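Local coordinates for protein amidohydrolase (Brucella melitensis biovar Abortus, PDB 4F0L) that is a metal-dependent hydrolase of the amidohydrolase family, holding an iron ion here and possibly acting as a deaminase, at residues P383-G386 against G390-A393; Q18-D23 against T364-F369. All coordinates share one frame; numbering follows the deposited sequence.

Contact 1: residues P383-G386 against G390-A393; sequences PEDG and GASA
Asp385 and Ala391 bring the two arms of a tight loop together, their CA atoms 4.4 Å apart, with three residues between the segments and neither 383-386 nor 390-393 in a helix or strand. Gly386 and Gly390 both have positive phi; at Gly386 a side chain would run into the carbonyl oxygen of Asp385, so glycine suits this bend. Ala391 points its methyl group at the facing arm, where CB meets two carbonyl oxygens, 3.3 Å from Glu384 O and a tight 3.0 Å from Gly386 O. The small methyl keeps the crowding tolerable, though the second approach is short.

The polar tie is made by Asp385. With CG beside the backbone N and anti to the carbonyl carbon (chi1 -84°), the carboxylate reaches across, and Ser392 N donates to Asp385 OD1 at 3.0 Å. The bond is nearly straight (166°) but comes from above the carboxylate plane, 41° out of it. OD1 is shared with a salt bridge to Arg382, which probably favours a charged carboxylate. Ser392 OG turns to Asp394 instead. A water completes the bridge, accepting from Gly386 N at 2.8 Å and donating to Ser392 O at 2.8 Å.

Backbone hydrogen bonds of Gly390 and Ala391 with Ile38 fasten the second arm to strand 37-42. The sequence Gly-Ala-Ser-Ala-Asp, from Gly390 to Asp394, fits the Gly-x-x-Ala-Asp pattern familiar in amidohydrolases, just before the chain enters strand 395-399 and returns to the small beta domain.

Contact 2: residues Q18-D23 against T364-F369; sequences QALLPD and TGRALF
Leu20 packs against Arg366 and Phe369 in a mainly van der Waals contact between strand 19-21, in a two-stranded hairpin with 24-26, and the first turns of helix 364-379. Leu20 CG stands anti to the backbone N (chi1 176°), sending the two methyls toward the helix to divide the work. CD1 lies over one face of the Arg366 guanidinium, offset toward its rim and 3.7 Å from Arg366 NE. CD2 slips past the aromatic ring, 4.0 Å from Phe369 CD2.

The N-terminal strands thus meet a helix of the TIM-barrel domain, a junction of small beta domain and barrel common in the amidohydrolase superfamily. Phe369 belongs to the buried side of it, its ring also touching Val58 and Met61 of strand 56-66.

Arginine suits its partly exposed place because its chain, bent at chi2 (65°), offers the leucine the flat, weakly solvated face of its guanidinium while its N-H groups bind elsewhere: NE forms a salt bridge with Asp370 and NH1 another with Asp409, which together fix the plane's rotation. Trp25 of the hairpin touches both Leu20 and Arg366. In the guanidinium plane, a water accepts from Arg366 NH2 at 3.0 Å and may donate to Pro22 O, linking helix side chain and loop.

How the contacts relate
Contact 2 joins parts of the chain more than 340 residues apart, whereas contact 1 closes a loop on itself across three residues. Both touch mostly through buried residues and lie away from the iron site. Helix 364-379 connects them: contact 2 uses its start, and the chain beyond its end soon forms contact 1. Their centres are 16 Å apart and their nearest atoms about 6 Å, without touching, although Leu21, on strand 19-21 of contact 2, packs on Leu387 in the loop of contact 1. In the loop, a carboxylate, a water and backbone groups supply the bonding; between strand and helix the contact is van der Waals packing by the methyl groups of a leucine, and the polar groups mainly find partners elsewhere.

Contact 1: residues P383-G386 against G390-A393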
ATOM      1  N   PRO B 383      28.787   4.932   2.140  1.00 19.01           N
ATOM      2  CA  PRO B 383      28.414   6.321   2.395  1.00 19.61           C
ATOM      3  C   PRO B 383      28.804   7.253   1.261  1.00 20.14           C
ATOM      4  O   PRO B 383      28.213   8.321   1.138  1.00 20.71           O
ATOM      5  CB  PRO B 383      29.170   6.670   3.678  1.00 20.01           C
ATOM      6  CG  PRO B 383      30.343   5.721   3.690  1.00 20.54           C
ATOM      7  CD  PRO B 383      29.763   4.443   3.133  1.00 19.95           C
ATOM      8  N   GLU B 384      29.738   6.833   0.414  1.00 20.81           N
ATOM      9  CA  GLU B 384      30.156   7.628  -0.751  1.00 21.69           C
ATOM     10  C   GLU B 384      29.123   7.646  -1.854  1.00 20.37           C
ATOM     11  O   GLU B 384      29.261   8.373  -2.831  1.00 20.97           O
ATOM     12  CB  GLU B 384      31.461   7.057  -1.336  1.00 23.30           C
ATOM     13  CG  GLU B 384      31.329   5.650  -1.955  1.00 23.65           C
ATOM     14  CD  GLU B 384      31.530   4.484  -0.975  1.00 24.05           C
ATOM     15  OE1 GLU B 384      31.103   4.556   0.191  1.00 23.49           O
ATOM     16  OE2 GLU B 384      32.127   3.455  -1.392  1.00 26.52           O
ATOM     17  N   ASP B 385      28.111   6.804  -1.739  1.00 19.19           N
ATOM     18  CA  ASP B 385      27.157   6.624  -2.825  1.00 18.43           C
ATOM     19  C   ASP B 385      26.010   7.648  -2.766  1.00 17.63           C
ATOM     20  O   ASP B 385      25.845   8.388  -1.779  1.00 17.28           O
ATOM     21  CB  ASP B 385      26.593   5.206  -2.812  1.00 17.61           C
ATOM     22  CG  ASP B 385      27.484   4.197  -3.534  1.00 17.44           C
ATOM     23  OD1 ASP B 385      28.469   4.570  -4.222  1.00 16.45           O
ATOM     24  OD2 ASP B 385      27.143   3.008  -3.425  1.00 16.69           O
ATOM     25  N   GLY B 386      25.237   7.683  -3.840  1.00 17.38           N
ATOM     26  CA  GLY B 386      24.278   8.760  -4.079  1.00 17.84           C
ATOM     27  C   GLY B 386      24.504   9.424  -5.430  1.00 18.41           C
ATOM     28  O   GLY B 386      25.359   8.987  -6.216  1.00 18.46           O
ATOM     29  N   GLY B 390      31.973  10.705  -8.025  1.00 18.77           N
ATOM     30  CA  GLY B 390      32.694   9.625  -7.381  1.00 18.06           C
ATOM     31  C   GLY B 390      31.861   8.516  -6.780  1.00 16.82           C
ATOM     32  O   GLY B 390      32.417   7.515  -6.353  1.00 16.77           O
ATOM     33  N   ALA B 391      30.543   8.677  -6.754  1.00 15.72           N
ATOM     34  CA  ALA B 391      29.641   7.603  -6.362  1.00 15.04           C
ATOM     35  C   ALA B 391      29.507   6.564  -7.467  1.00 14.78           C
ATOM     36  O   ALA B 391      29.779   6.823  -8.647  1.00 14.66           O
ATOM     37  CB  ALA B 391      28.271   8.147  -6.012  1.00 14.43           C
ATOM     38  N   SER B 392      29.081   5.368  -7.083  1.00 14.58           N
ATOM     39  CA  SER B 392      28.665   4.369  -8.086  1.00 14.36           C
ATOM     40  C   SER B 392      27.560   4.984  -8.935  1.00 13.96           C
ATOM     41  O   SER B 392      26.739   5.739  -8.391  1.00 13.54           O
ATOM     42  CB  SER B 392      28.163   3.085  -7.435  1.00 14.14           C
ATOM     43  OG  SER B 392      28.053   2.059  -8.432  1.00 14.99           O
ATOM     44  N   ALA B 393      27.547   4.686 -10.246  1.00 14.00           N
ATOM     45  CA  ALA B 393      26.486   5.205 -11.124  1.00 14.13           C
ATOM     46  C   ALA B 393      25.212   4.374 -10.949  1.00 13.71           C
ATOM     47  O   ALA B 393      24.848   3.581 -11.805  1.00 13.81           O
ATOM     48  CB  ALA B 393      26.946   5.289 -12.598  1.00 14.81           C
TER
HETATM   49  O   HOH W   1      25.551   5.813  -5.900  1.00 14.56           O

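Contact 2: residues Q18-D23 against T364-F369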
ATOM      1  N   GLN B  18      15.022  17.067 -14.650  1.00 18.09           N
ATOM      2  CA  GLN B  18      15.162  17.329 -13.212  1.00 17.53           C
ATOM      3  C   GLN B  18      15.884  16.162 -12.574  1.00 16.19           C
ATOM      4  O   GLN B  18      15.646  15.020 -12.927  1.00 15.06           O
ATOM      5  CB  GLN B  18      13.798  17.469 -12.525  1.00 17.45           C
ATOM      6  CG  GLN B  18      12.864  18.534 -13.074  1.00 18.64           C
ATOM      7  CD  GLN B  18      11.527  18.540 -12.371  1.00 18.68           C
ATOM      8  OE1 GLN B  18      11.404  19.045 -11.256  1.00 19.40           O
ATOM      9  NE2 GLN B  18      10.506  17.977 -13.023  1.00 19.55           N
ATOM     10  N   ALA B  19      16.729  16.456 -11.605  1.00 16.38           N
ATOM     11  CA  ALA B  19      17.420  15.426 -10.863  1.00 15.97           C
ATOM     12  C   ALA B  19      17.538  15.870  -9.431  1.00 16.52           C
ATOM     13  O   ALA B  19      17.761  17.045  -9.151  1.00 17.26           O
ATOM     14  CB  ALA B  19      18.781  15.151 -11.452  1.00 15.71           C
ATOM     15  N   LEU B  20      17.340  14.931  -8.511  1.00 16.57           N
ATOM     16  CA  LEU B  20      17.346  15.249  -7.098  1.00 16.55           C
ATOM     17  C   LEU B  20      18.733  15.013  -6.539  1.00 16.96           C
ATOM     18  O   LEU B  20      19.111  13.882  -6.214  1.00 17.73           O
ATOM     19  CB  LEU B  20      16.265  14.437  -6.345  1.00 15.37           C
ATOM     20  CG  LEU B  20      16.246  14.616  -4.810  1.00 15.56           C
ATOM     21  CD1 LEU B  20      16.235  16.088  -4.360  1.00 15.66           C
ATOM     22  CD2 LEU B  20      15.092  13.867  -4.181  1.00 14.15           C
ATOM     23  N   LEU B  21      19.498  16.089  -6.401  1.00 17.78           N
ATOM     24  CA  LEU B  21      20.852  16.004  -5.914  1.00 18.06           C
ATOM     25  C   LEU B  21      20.864  16.173  -4.397  1.00 19.27           C
ATOM     26  O   LEU B  21      19.844  16.562  -3.807  1.00 18.56           O
ATOM     27  CB  LEU B  21      21.704  17.074  -6.594  1.00 18.73           C
ATOM     28  CG  LEU B  21      21.741  17.055  -8.114  1.00 18.50           C
ATOM     29  CD1 LEU B  21      22.637  18.181  -8.658  1.00 18.94           C
ATOM     30  CD2 LEU B  21      22.255  15.691  -8.579  1.00 17.40           C
ATOM     31  N   PRO B  22      22.015  15.896  -3.740  1.00 20.28           N
ATOM     32  CA  PRO B  22      22.003  15.960  -2.259  1.00 21.19           C
ATOM     33  C   PRO B  22      21.674  17.332  -1.706  1.00 23.52           C
ATOM     34  O   PRO B  22      21.132  17.428  -0.605  1.00 25.23           O
ATOM     35  CB  PRO B  22      23.430  15.549  -1.873  1.00 22.05           C
ATOM     36  CG  PRO B  22      23.879  14.685  -3.001  1.00 20.76           C
ATOM     37  CD  PRO B  22      23.251  15.278  -4.242  1.00 20.25           C
ATOM     38  N   ASP B  23      21.977  18.396  -2.457  1.00 24.52           N
ATOM     39  CA  ASP B  23      21.630  19.732  -2.016  1.00 26.26           C
ATOM     40  C   ASP B  23      20.308  20.227  -2.651  1.00 26.63           C
ATOM     41  O   ASP B  23      20.039  21.410  -2.633  1.00 27.86           O
ATOM     42  CB  ASP B  23      22.802  20.713  -2.240  1.00 27.89           C
ATOM     43  CG  ASP B  23      23.225  20.806  -3.702  1.00 29.23           C
ATOM     44  OD1 ASP B  23      22.853  19.944  -4.542  1.00 29.41           O
ATOM     45  OD2 ASP B  23      23.926  21.764  -4.036  1.00 32.49           O
ATOM     46  N   THR B 364       6.473  15.531   2.489  1.00 17.62           N
ATOM     47  CA  THR B 364       6.669  14.280   3.234  1.00 17.08           C
ATOM     48  C   THR B 364       7.399  13.263   2.342  1.00 16.03           C
ATOM     49  O   THR B 364       8.312  12.573   2.793  1.00 16.52           O
ATOM     50  CB  THR B 364       5.308  13.711   3.727  1.00 16.83           C
ATOM     51  OG1 THR B 364       4.694  14.670   4.577  1.00 18.17           O
ATOM     52  CG2 THR B 364       5.496  12.443   4.520  1.00 16.44           C
ATOM     53  N   GLY B 365       7.035  13.191   1.069  1.00 15.03           N
ATOM     54  CA  GLY B 365       7.686  12.236   0.161  1.00 14.16           C
ATOM     55  C   GLY B 365       9.157  12.563  -0.037  1.00 14.14           C
ATOM     56  O   GLY B 365      10.015  11.671  -0.029  1.00 13.86           O
ATOM     57  N   ARG B 366       9.457  13.850  -0.153  1.00 14.73           N
ATOM     58  CA  ARG B 366      10.839  14.328  -0.240  1.00 15.34           C
ATOM     59  C   ARG B 366      11.684  13.927   0.979  1.00 15.84           C
ATOM     60  O   ARG B 366      12.767  13.338   0.835  1.00 16.16           O
ATOM     61  CB  ARG B 366      10.860  15.847  -0.436  1.00 16.11           C
ATOM     62  CG  ARG B 366      12.221  16.535  -0.334  1.00 16.91           C
ATOM     63  CD  ARG B 366      13.208  16.146  -1.424  1.00 16.60           C
ATOM     64  NE  ARG B 366      14.473  16.882  -1.231  1.00 17.32           N
ATOM     65  CZ  ARG B 366      14.644  18.165  -1.541  1.00 18.70           C
ATOM     66  NH1 ARG B 366      13.640  18.869  -2.051  1.00 19.26           N
ATOM     67  NH2 ARG B 366      15.810  18.770  -1.315  1.00 19.80           N
ATOM     68  N   ALA B 367      11.200  14.225   2.166  1.00 16.24           N
ATOM     69  CA  ALA B 367      11.923  13.911   3.395  1.00 16.87           C
ATOM     70  C   ALA B 367      12.158  12.419   3.528  1.00 16.64           C
ATOM     71  O   ALA B 367      13.246  11.982   3.871  1.00 17.21           O
ATOM     72  CB  ALA B 367      11.164  14.435   4.616  1.00 17.18           C
ATOM     73  N   LEU B 368      11.142  11.621   3.232  1.00 16.58           N
ATOM     74  CA  LEU B 368      11.261  10.192   3.399  1.00 16.01           C
ATOM     75  C   LEU B 368      12.210   9.597   2.367  1.00 15.48           C
ATOM     76  O   LEU B 368      13.032   8.741   2.699  1.00 16.01           O
ATOM     77  CB  LEU B 368       9.891   9.540   3.294  1.00 16.56           C
ATOM     78  CG  LEU B 368       9.049   9.733   4.557  1.00 17.57           C
ATOM     79  CD1 LEU B 368       7.741   9.014   4.353  1.00 18.46           C
ATOM     80  CD2 LEU B 368       9.756   9.239   5.825  1.00 18.79           C
ATOM     81  N   PHE B 369      12.094  10.053   1.135  1.00 14.20           N
ATOM     82  CA  PHE B 369      12.916   9.533   0.073  1.00 13.85           C
ATOM     83  C   PHE B 369      14.370   9.897   0.312  1.00 13.92           C
ATOM     84  O   PHE B 369      15.222   9.013   0.262  1.00 13.98           O
ATOM     85  CB  PHE B 369      12.500  10.032  -1.302  1.00 13.47           C
ATOM     86  CG  PHE B 369      13.309   9.429  -2.401  1.00 13.15           C
ATOM     87  CD1 PHE B 369      13.008   8.177  -2.892  1.00 12.76           C
ATOM     88  CD2 PHE B 369      14.435  10.094  -2.906  1.00 13.56           C
ATOM     89  CE1 PHE B 369      13.774   7.602  -3.912  1.00 12.68           C
ATOM     90  CE2 PHE B 369      15.203   9.515  -3.897  1.00 13.54           C
ATOM     91  CZ  PHE B 369      14.866   8.272  -4.407  1.00 13.31           C
TER
HETATM   92  O   HOH W   2      18.101  17.594   0.252  1.00 18.20           O